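Local coordinates for protein DMATS type aromatic prenyltransferase (Micromonospora olivasterospora, PDB 6ZRX) that probably transfers a dimethylallyl group from its diphosphate to the indole ring of tryptophan, inside the central chamber of an ABBA barrel, at residues E241-A246 with Y274-P279; G325-V330 with V341-S346; Y213-E218 with G255-G260. All coordinates share one frame; numbering follows the deposited sequence.

Contact 1. Residues E241-A246 with Y274-P279; sequences EFCVVA and YSIYVP. With 6C7 (S-(3-methylbut-2-en-1-yl) trihydrogen thiodiphosphate), chain E.
In the outer layer of the ABBA barrel, helix 236-247 lays Phe242, Cys243 and Ala246 against Ile276 and Val278 on the outward face of strand 273-278. Helix and strand run almost the same way, their short axes 13° apart and 9.6 Å from each other. Val278 takes the largest share of the contact, dividing its two methyls between Ala246 and Phe242, one helical turn apart. With chi1 at -179°, CG1 stands anti to the backbone N and meets Ala246 CB at 3.8 Å. The other methyl, CG2, comes to the edge of the Phe242 ring, near its plane, 3.8 Å from CE1. Farther back along the strand, Ile276 CG1 lies 4.1 Å from Cys243 SG, while its CG2 reaches Phe242 CD1 at 4.2 Å. No hydrogen bond crosses between the segments, so the join rests on apolar side chains alone. Leu297 of helix 287-300 and Leu332 of the next strand also pack on Phe242. Tyr277, between the two outward residues, turns the other way into the barrel. Its CE2 lies 3.6 Å from C10 of the thiodiphosphate, and its OH is hydrogen-bonded to Ser261 and Lys211. One strand thus offers alternate residues to the helical coat and to the prenyl donor, as expected of the ABBA fold, where helices surround a barrel with its active site in the lumen.

Contact 2. Residues G325-V330 with V341-S346; sequences GLIAHV and VTVYLS. With TRP (tryptophan), chain F; 6C7 (S-(3-methylbut-2-en-1-yl) trihydrogen thiodiphosphate), chain E.
Gly325 O accepts a hydrogen bond from Ser346 OG at 2.6 Å, the hydroxyl approaching in the carbonyl plane; the serine's chi1 of -59° sets OG beside its own backbone N and within reach of that oxygen. Next along, Leu326 O takes the backbone N of Ser346 at 2.8 Å. Ile327 turns outward: its CG1 runs alongside Leu345 CD2, both side chains pointing the same way, while its CG2 meets Val343 CG1. Helices 287-300 and 306-315 cover this outer face. Ala328 N donates to Tyr344 O, and here the antiparallel hairpin 327-334/340-346 of the barrel carries a beta bulge, with Ala328 and His329 together facing Tyr344; His329 N finds no partner in the model. His329 O accepts Tyr344 N at 3.0 Å, and the imidazole turns its edge to the Tyr344 ring face, planes at 75° and centroids 5.7 Å apart. The substrate tryptophan covers one imidazole face, CZ2 lying 3.4 Å above the centre, with OXT at the ring's edge. With an alanine in place of His329, the indole would probably lose a flat wall that fixes its tilt, and Tyr344 the edge against its ring. From Tyr344, the OH lies 3.4 Å from thiodiphosphate O8, a weak and unsettled bond. Val330, facing outward again, sets CG2 against Val341 CG1 at 3.9 Å.

Contact 3. Residues Y213-E218 with G255-G260; sequences YLTHHE and GRPLVG. With 6C7 (S-(3-methylbut-2-en-1-yl) trihydrogen thiodiphosphate), chain E.
The Tyr213 ring has Val259 CG1 at its edge, near the ring plane and 4.2 Å from CD2, while C13 of the prenyl group comes within 3.4 Å of CE2. The phenol OH is hydrogen-bonded to Lys146. Thr215 CG2 lies over one face of the His217 imidazole, offset toward the rim, and the His217 and Pro257 side chains run alongside each other, pointing the same way. Over one face of His216 sits Leu214 O, also toward the rim; Asp193 holds the ND1 of this histidine. Strands 209-220 and 258-265 pair antiparallel here as neighbouring staves of the ABBA barrel. Leu214 and Gly260 form a hydrogen-bonded pair: Leu214 N reaches Gly260 O at 2.8 Å with an N-H...O angle of 172°, and Gly260 N returns a bond to Leu214 O. Thr215, with chi1 at -58°, presses CG2 tightly on Pro257 CG, 3.3 Å away, while Thr215 OG1, hydrogen-bonded to Thr196 of strand 193-200, lies 3.6 Å from Val259 CG2. Beyond His216 N, which donates to Leu258 O at 2.9 Å, waters take over: one bridges Gly255 O to Glu218 N, and another appears to join His216 O and Leu258 N, though it sits unusually close to the carbonyl.

In the fold
All three contacts reach one antiparallel barrel sheet, strands 209-220, 258-265, 273-278, 327-334 and 340-346 standing side by side in chain order; contacts 2 and 3 pair strands within it, while contact 1 packs helix 236-247 on its outside. Contact 1 lies in the middle, its centre about 11 Å from that of contact 3 and about 12 Å from that of contact 2; the centres of contacts 2 and 3 are about 16 Å apart, without touch. Strand 273-278 joins its neighbours through probable hydrogen bonds, Tyr277 N to Val259 O and Val278 N to Val330 O. Along the sequence contacts 1 and 3 interleave before contact 2. Each sends one tyrosine to the same thiodiphosphate, so this arc lines the donor site.

Contact 1. Residues E241-A246 with Y274-P279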
# COMPACT_ATOMS: atom_id res chain seq x y z
N GLU A 241 17.98 -3.66 -10.52
CA GLU A 241 18.27 -2.30 -11.07
C GLU A 241 17.37 -1.27 -10.38
O GLU A 241 17.88 -0.21 -10.00
CB GLU A 241 18.14 -2.28 -12.59
CG GLU A 241 19.37 -2.84 -13.30
CD GLU A 241 19.20 -3.09 -14.78
OE1 GLU A 241 20.14 -3.64 -15.39
OE2 GLU A 241 18.13 -2.74 -15.33
N PHE A 242 16.08 -1.58 -10.22
CA PHE A 242 15.09 -0.73 -9.50
C PHE A 242 15.55 -0.51 -8.05
O PHE A 242 15.59 0.65 -7.61
CB PHE A 242 13.69 -1.35 -9.58
CG PHE A 242 12.59 -0.45 -9.07
CD1 PHE A 242 12.20 -0.50 -7.74
CD2 PHE A 242 11.95 0.45 -9.91
CE1 PHE A 242 11.18 0.32 -7.27
CE2 PHE A 242 10.94 1.27 -9.44
CZ PHE A 242 10.56 1.20 -8.12
N CYS A 243 15.95 -1.58 -7.36
CA CYS A 243 16.43 -1.53 -5.94
C CYS A 243 17.73 -0.72 -5.82
O CYS A 243 17.81 0.10 -4.90
CB CYS A 243 16.59 -2.92 -5.36
SG CYS A 243 15.01 -3.78 -5.16
N VAL A 244 18.73 -0.94 -6.70
CA VAL A 244 20.04 -0.20 -6.63
C VAL A 244 19.77 1.30 -6.82
O VAL A 244 20.36 2.10 -6.07
CB VAL A 244 21.12 -0.71 -7.62
CG1 VAL A 244 20.63 -0.77 -9.06
CG2 VAL A 244 22.38 0.13 -7.55
N VAL A 245 18.93 1.67 -7.78
CA VAL A 245 18.63 3.11 -8.06
C VAL A 245 17.83 3.68 -6.89
O VAL A 245 18.23 4.72 -6.37
CB VAL A 245 17.90 3.28 -9.41
CG1 VAL A 245 17.36 4.70 -9.58
CG2 VAL A 245 18.81 2.92 -10.57
N ALA A 246 16.76 3.00 -6.47
CA ALA A 246 15.86 3.47 -5.39
C ALA A 246 16.62 3.49 -4.06
O ALA A 246 16.42 4.43 -3.29
CB ALA A 246 14.62 2.61 -5.33
N TYR A 274 3.83 -9.52 -10.14
CA TYR A 274 4.78 -9.22 -9.04
C TYR A 274 4.96 -7.70 -8.98
O TYR A 274 5.07 -7.08 -10.05
CB TYR A 274 6.12 -9.92 -9.24
CG TYR A 274 7.13 -9.59 -8.16
CD1 TYR A 274 7.06 -10.18 -6.91
CD2 TYR A 274 8.13 -8.66 -8.39
CE1 TYR A 274 7.97 -9.87 -5.92
CE2 TYR A 274 9.05 -8.34 -7.40
CZ TYR A 274 8.97 -8.94 -6.16
OH TYR A 274 9.87 -8.62 -5.19
N SER A 275 4.98 -7.15 -7.78
CA SER A 275 5.40 -5.75 -7.52
C SER A 275 6.42 -5.73 -6.39
O SER A 275 6.31 -6.57 -5.48
CB SER A 275 4.22 -4.85 -7.21
OG SER A 275 3.27 -4.89 -8.26
N ILE A 276 7.40 -4.84 -6.49
CA ILE A 276 8.43 -4.61 -5.45
C ILE A 276 8.20 -3.19 -4.91
O ILE A 276 8.00 -2.28 -5.73
CB ILE A 276 9.87 -4.86 -5.99
CG1 ILE A 276 10.95 -4.53 -4.96
CG2 ILE A 276 10.12 -4.13 -7.30
CD1 ILE A 276 10.97 -5.46 -3.78
N TYR A 277 8.18 -3.05 -3.60
CA TYR A 277 7.97 -1.76 -2.89
C TYR A 277 9.22 -1.45 -2.10
O TYR A 277 9.54 -2.19 -1.15
CB TYR A 277 6.72 -1.84 -1.99
CG TYR A 277 5.50 -2.36 -2.69
CD1 TYR A 277 5.34 -3.71 -2.94
CD2 TYR A 277 4.51 -1.50 -3.14
CE1 TYR A 277 4.24 -4.20 -3.61
CE2 TYR A 277 3.39 -1.98 -3.82
CZ TYR A 277 3.26 -3.34 -4.05
OH TYR A 277 2.16 -3.81 -4.71
N VAL A 278 9.93 -0.39 -2.48
CA VAL A 278 11.15 0.09 -1.79
C VAL A 278 10.74 1.22 -0.85
O VAL A 278 10.18 2.22 -1.32
CB VAL A 278 12.22 0.55 -2.79
CG1 VAL A 278 13.48 1.01 -2.07
CG2 VAL A 278 12.53 -0.55 -3.80
N PRO A 279 10.99 1.11 0.48
CA PRO A 279 10.72 2.20 1.42
C PRO A 279 11.84 3.24 1.35
O PRO A 279 12.62 3.37 2.29
CB PRO A 279 10.66 1.47 2.77
CG PRO A 279 11.69 0.38 2.59
CD PRO A 279 11.54 -0.08 1.16
O4 6C7 E . 0.08 -1.92 -6.49
P1 6C7 E . -1.33 -1.60 -6.04
O6 6C7 E . -2.13 -0.88 -7.10
O5 6C7 E . -2.07 -2.81 -5.49
O2 6C7 E . -1.12 -0.56 -4.84
P3 6C7 E . -1.35 -0.57 -3.26
O8 6C7 E . -0.93 0.77 -2.76
O7 6C7 E . -2.77 -0.96 -3.04
S9 6C7 E . -0.09 -1.95 -2.39
C10 6C7 E . 1.00 -0.97 -1.31
C11 6C7 E . 0.37 -0.71 0.01
C12 6C7 E . 0.41 -1.50 1.08
C13 6C7 E . 1.03 -2.87 1.07
C14 6C7 E . -0.18 -1.11 2.40

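Contact 2. Residues G325-V330 with V341-S346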
# COMPACT_ATOMS: atom_id res chain seq x y z
N GLY A 325 10.86 11.42 4.09
CA GLY A 325 9.63 10.64 4.31
C GLY A 325 8.40 11.19 3.61
O GLY A 325 7.35 10.51 3.73
N LEU A 326 8.45 12.35 2.93
CA LEU A 326 7.33 12.78 2.04
C LEU A 326 7.12 11.70 0.99
O LEU A 326 5.99 11.22 0.82
CB LEU A 326 7.64 14.13 1.38
CG LEU A 326 6.66 14.57 0.29
CD1 LEU A 326 5.24 14.66 0.83
CD2 LEU A 326 7.10 15.89 -0.31
N ILE A 327 8.19 11.34 0.28
CA ILE A 327 8.20 10.19 -0.67
C ILE A 327 8.51 8.96 0.17
O ILE A 327 9.67 8.71 0.47
CB ILE A 327 9.19 10.41 -1.82
CG1 ILE A 327 8.87 11.70 -2.59
CG2 ILE A 327 9.22 9.19 -2.74
CD1 ILE A 327 9.94 12.09 -3.58
N ALA A 328 7.47 8.28 0.63
CA ALA A 328 7.59 7.23 1.66
C ALA A 328 8.07 5.92 1.02
O ALA A 328 8.88 5.22 1.64
CB ALA A 328 6.27 7.06 2.36
N HIS A 329 7.56 5.61 -0.17
CA HIS A 329 7.87 4.38 -0.93
C HIS A 329 7.86 4.70 -2.42
O HIS A 329 7.20 5.68 -2.83
CB HIS A 329 6.84 3.27 -0.68
CG HIS A 329 6.55 2.94 0.75
ND1 HIS A 329 7.09 1.83 1.37
CD2 HIS A 329 5.72 3.50 1.66
CE1 HIS A 329 6.63 1.74 2.60
NE2 HIS A 329 5.79 2.74 2.80
N VAL A 330 8.51 3.85 -3.21
CA VAL A 330 8.33 3.81 -4.68
C VAL A 330 8.25 2.34 -5.06
O VAL A 330 8.96 1.51 -4.44
CB VAL A 330 9.44 4.58 -5.43
CG1 VAL A 330 10.81 3.97 -5.22
CG2 VAL A 330 9.12 4.73 -6.91
N VAL A 341 4.93 2.43 -12.49
CA VAL A 341 5.66 2.88 -11.27
C VAL A 341 4.67 3.65 -10.40
O VAL A 341 3.89 4.46 -10.96
CB VAL A 341 6.91 3.71 -11.63
CG1 VAL A 341 7.54 4.37 -10.41
CG2 VAL A 341 7.94 2.89 -12.37
N THR A 342 4.67 3.39 -9.10
CA THR A 342 3.83 4.10 -8.11
C THR A 342 4.73 4.86 -7.16
O THR A 342 5.74 4.29 -6.70
CB THR A 342 2.87 3.16 -7.36
OG1 THR A 342 2.14 2.42 -8.33
CG2 THR A 342 1.91 3.90 -6.45
N VAL A 343 4.35 6.08 -6.85
CA VAL A 343 5.02 6.94 -5.85
C VAL A 343 4.05 7.15 -4.69
O VAL A 343 2.90 7.50 -4.94
CB VAL A 343 5.45 8.27 -6.48
CG1 VAL A 343 6.33 9.05 -5.55
CG2 VAL A 343 6.14 8.04 -7.82
N TYR A 344 4.51 6.94 -3.47
CA TYR A 344 3.70 7.04 -2.24
C TYR A 344 4.08 8.33 -1.53
O TYR A 344 5.27 8.54 -1.27
CB TYR A 344 3.89 5.81 -1.37
CG TYR A 344 3.46 4.53 -2.05
CD1 TYR A 344 4.24 3.94 -3.03
CD2 TYR A 344 2.24 3.94 -1.75
CE1 TYR A 344 3.84 2.78 -3.67
CE2 TYR A 344 1.82 2.78 -2.38
CZ TYR A 344 2.63 2.20 -3.34
OH TYR A 344 2.23 1.05 -3.98
N LEU A 345 3.08 9.17 -1.25
CA LEU A 345 3.26 10.54 -0.74
C LEU A 345 2.59 10.69 0.62
O LEU A 345 1.38 10.43 0.73
CB LEU A 345 2.70 11.54 -1.77
CG LEU A 345 3.39 11.51 -3.12
CD1 LEU A 345 2.71 12.46 -4.10
CD2 LEU A 345 4.87 11.85 -3.00
N SER A 346 3.35 11.11 1.61
CA SER A 346 2.93 11.22 3.03
C SER A 346 2.14 12.51 3.26
O SER A 346 2.55 13.56 2.75
CB SER A 346 4.10 11.16 3.95
OG SER A 346 4.81 9.95 3.78
N TRP F . 3.65 2.75 6.75
CA TRP F . 3.67 1.25 6.71
C TRP F . 5.04 0.76 6.25
O TRP F . 5.33 -0.43 6.39
CB TRP F . 2.55 0.70 5.83
CG TRP F . 2.64 1.11 4.39
CD1 TRP F . 2.15 2.27 3.84
CD2 TRP F . 3.24 0.37 3.31
NE1 TRP F . 2.42 2.30 2.50
CE2 TRP F . 3.08 1.15 2.14
CE3 TRP F . 3.90 -0.85 3.22
CZ2 TRP F . 3.56 0.74 0.90
CZ3 TRP F . 4.36 -1.27 1.98
CH2 TRP F . 4.19 -0.48 0.85
OXT TRP F . 5.86 1.56 5.74
O4 6C7 E . 0.08 -1.92 -6.49
P1 6C7 E . -1.33 -1.60 -6.04
O6 6C7 E . -2.13 -0.88 -7.10
O5 6C7 E . -2.07 -2.81 -5.49
O2 6C7 E . -1.12 -0.56 -4.84
P3 6C7 E . -1.35 -0.57 -3.26
O8 6C7 E . -0.93 0.77 -2.76
O7 6C7 E . -2.77 -0.96 -3.04
S9 6C7 E . -0.09 -1.95 -2.39
C10 6C7 E . 1.00 -0.97 -1.31
C11 6C7 E . 0.37 -0.71 0.01
C12 6C7 E . 0.41 -1.50 1.08
C13 6C7 E . 1.03 -2.87 1.07
C14 6C7 E . -0.18 -1.11 2.40

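Contact 3. Residues Y213-E218 with G255-G260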
# COMPACT_ATOMS: atom_id res chain seq x y z
N TYR A 213 1.20 -9.90 0.14
CA TYR A 213 2.41 -9.08 0.37
C TYR A 213 3.30 -9.78 1.38
O TYR A 213 2.78 -10.16 2.47
CB TYR A 213 2.05 -7.69 0.88
CG TYR A 213 1.22 -6.88 -0.07
CD1 TYR A 213 -0.11 -7.21 -0.31
CD2 TYR A 213 1.74 -5.76 -0.71
CE1 TYR A 213 -0.90 -6.45 -1.17
CE2 TYR A 213 0.96 -5.00 -1.57
CZ TYR A 213 -0.36 -5.35 -1.80
OH TYR A 213 -1.13 -4.61 -2.64
N LEU A 214 4.58 -9.93 1.05
CA LEU A 214 5.63 -10.50 1.92
C LEU A 214 6.62 -9.39 2.27
O LEU A 214 7.09 -8.71 1.33
CB LEU A 214 6.34 -11.64 1.19
CG LEU A 214 5.75 -13.03 1.37
CD1 LEU A 214 4.28 -13.09 0.96
CD2 LEU A 214 6.56 -14.06 0.59
N THR A 215 6.92 -9.22 3.55
CA THR A 215 7.98 -8.31 4.03
C THR A 215 9.25 -9.12 4.24
O THR A 215 9.21 -10.11 5.03
CB THR A 215 7.56 -7.56 5.30
OG1 THR A 215 6.37 -6.84 4.99
CG2 THR A 215 8.63 -6.61 5.80
N HIS A 216 10.32 -8.74 3.55
CA HIS A 216 11.65 -9.40 3.57
C HIS A 216 12.57 -8.59 4.48
O HIS A 216 13.12 -7.57 4.02
CB HIS A 216 12.20 -9.53 2.14
CG HIS A 216 11.28 -10.17 1.16
ND1 HIS A 216 10.94 -11.52 1.21
CD2 HIS A 216 10.65 -9.68 0.06
CE1 HIS A 216 10.13 -11.81 0.21
NE2 HIS A 216 9.94 -10.70 -0.51
N HIS A 217 12.71 -8.99 5.74
CA HIS A 217 13.48 -8.25 6.78
C HIS A 217 14.98 -8.40 6.54
O HIS A 217 15.42 -9.54 6.34
CB HIS A 217 13.06 -8.69 8.18
CG HIS A 217 11.68 -8.28 8.53
ND1 HIS A 217 11.36 -6.97 8.85
CD2 HIS A 217 10.53 -8.97 8.57
CE1 HIS A 217 10.07 -6.89 9.10
NE2 HIS A 217 9.54 -8.11 8.93
N GLU A 218 15.72 -7.28 6.57
CA GLU A 218 17.20 -7.24 6.44
C GLU A 218 17.61 -8.06 5.22
O GLU A 218 18.53 -8.89 5.34
CB GLU A 218 17.85 -7.80 7.71
CG GLU A 218 17.37 -7.13 8.98
CD GLU A 218 18.04 -7.68 10.22
OE1 GLU A 218 19.29 -7.67 10.27
OE2 GLU A 218 17.32 -8.12 11.14
N GLY A 255 17.69 -1.04 6.79
CA GLY A 255 16.74 -0.05 7.30
C GLY A 255 15.33 -0.61 7.22
O GLY A 255 15.12 -1.78 7.62
N ARG A 256 14.40 0.16 6.67
CA ARG A 256 13.03 -0.33 6.43
C ARG A 256 13.11 -1.42 5.37
O ARG A 256 13.90 -1.33 4.42
CB ARG A 256 12.09 0.81 6.06
CG ARG A 256 11.95 1.85 7.16
CD ARG A 256 10.89 2.91 6.88
NE ARG A 256 10.91 3.94 7.92
CZ ARG A 256 10.28 3.90 9.09
NH1 ARG A 256 9.51 2.87 9.42
NH2 ARG A 256 10.40 4.91 9.94
N PRO A 257 12.32 -2.50 5.50
CA PRO A 257 12.48 -3.69 4.68
C PRO A 257 11.85 -3.58 3.29
O PRO A 257 10.84 -2.89 3.13
CB PRO A 257 11.74 -4.75 5.49
CG PRO A 257 10.60 -3.97 6.13
CD PRO A 257 11.21 -2.63 6.47
N LEU A 258 12.42 -4.30 2.33
CA LEU A 258 11.78 -4.53 1.02
C LEU A 258 10.48 -5.31 1.23
O LEU A 258 10.42 -6.15 2.18
CB LEU A 258 12.76 -5.25 0.08
CG LEU A 258 14.00 -4.45 -0.31
CD1 LEU A 258 14.98 -5.31 -1.12
CD2 LEU A 258 13.64 -3.20 -1.10
N VAL A 259 9.46 -5.00 0.44
CA VAL A 259 8.16 -5.71 0.42
C VAL A 259 7.92 -6.15 -1.01
O VAL A 259 8.16 -5.34 -1.93
CB VAL A 259 7.00 -4.85 0.97
CG1 VAL A 259 5.66 -5.52 0.78
CG2 VAL A 259 7.22 -4.47 2.43
N GLY A 260 7.55 -7.41 -1.20
CA GLY A 260 7.13 -7.95 -2.50
C GLY A 260 5.69 -8.37 -2.45
O GLY A 260 5.25 -8.89 -1.41
O4 6C7 E . 0.08 -1.92 -6.49
P1 6C7 E . -1.33 -1.60 -6.04
O6 6C7 E . -2.13 -0.88 -7.10
O5 6C7 E . -2.07 -2.81 -5.49
O2 6C7 E . -1.12 -0.56 -4.84
P3 6C7 E . -1.35 -0.57 -3.26
O8 6C7 E . -0.93 0.77 -2.76
O7 6C7 E . -2.77 -0.96 -3.04
S9 6C7 E . -0.09 -1.95 -2.39
C10 6C7 E . 1.00 -0.97 -1.31
C11 6C7 E . 0.37 -0.71 0.01
C12 6C7 E . 0.41 -1.50 1.08
C13 6C7 E . 1.03 -2.87 1.07
C14 6C7 E . -0.18 -1.11 2.40
O HOH W 1 14.71 -5.77 3.23
O HOH W 2 14.76 -4.60 7.09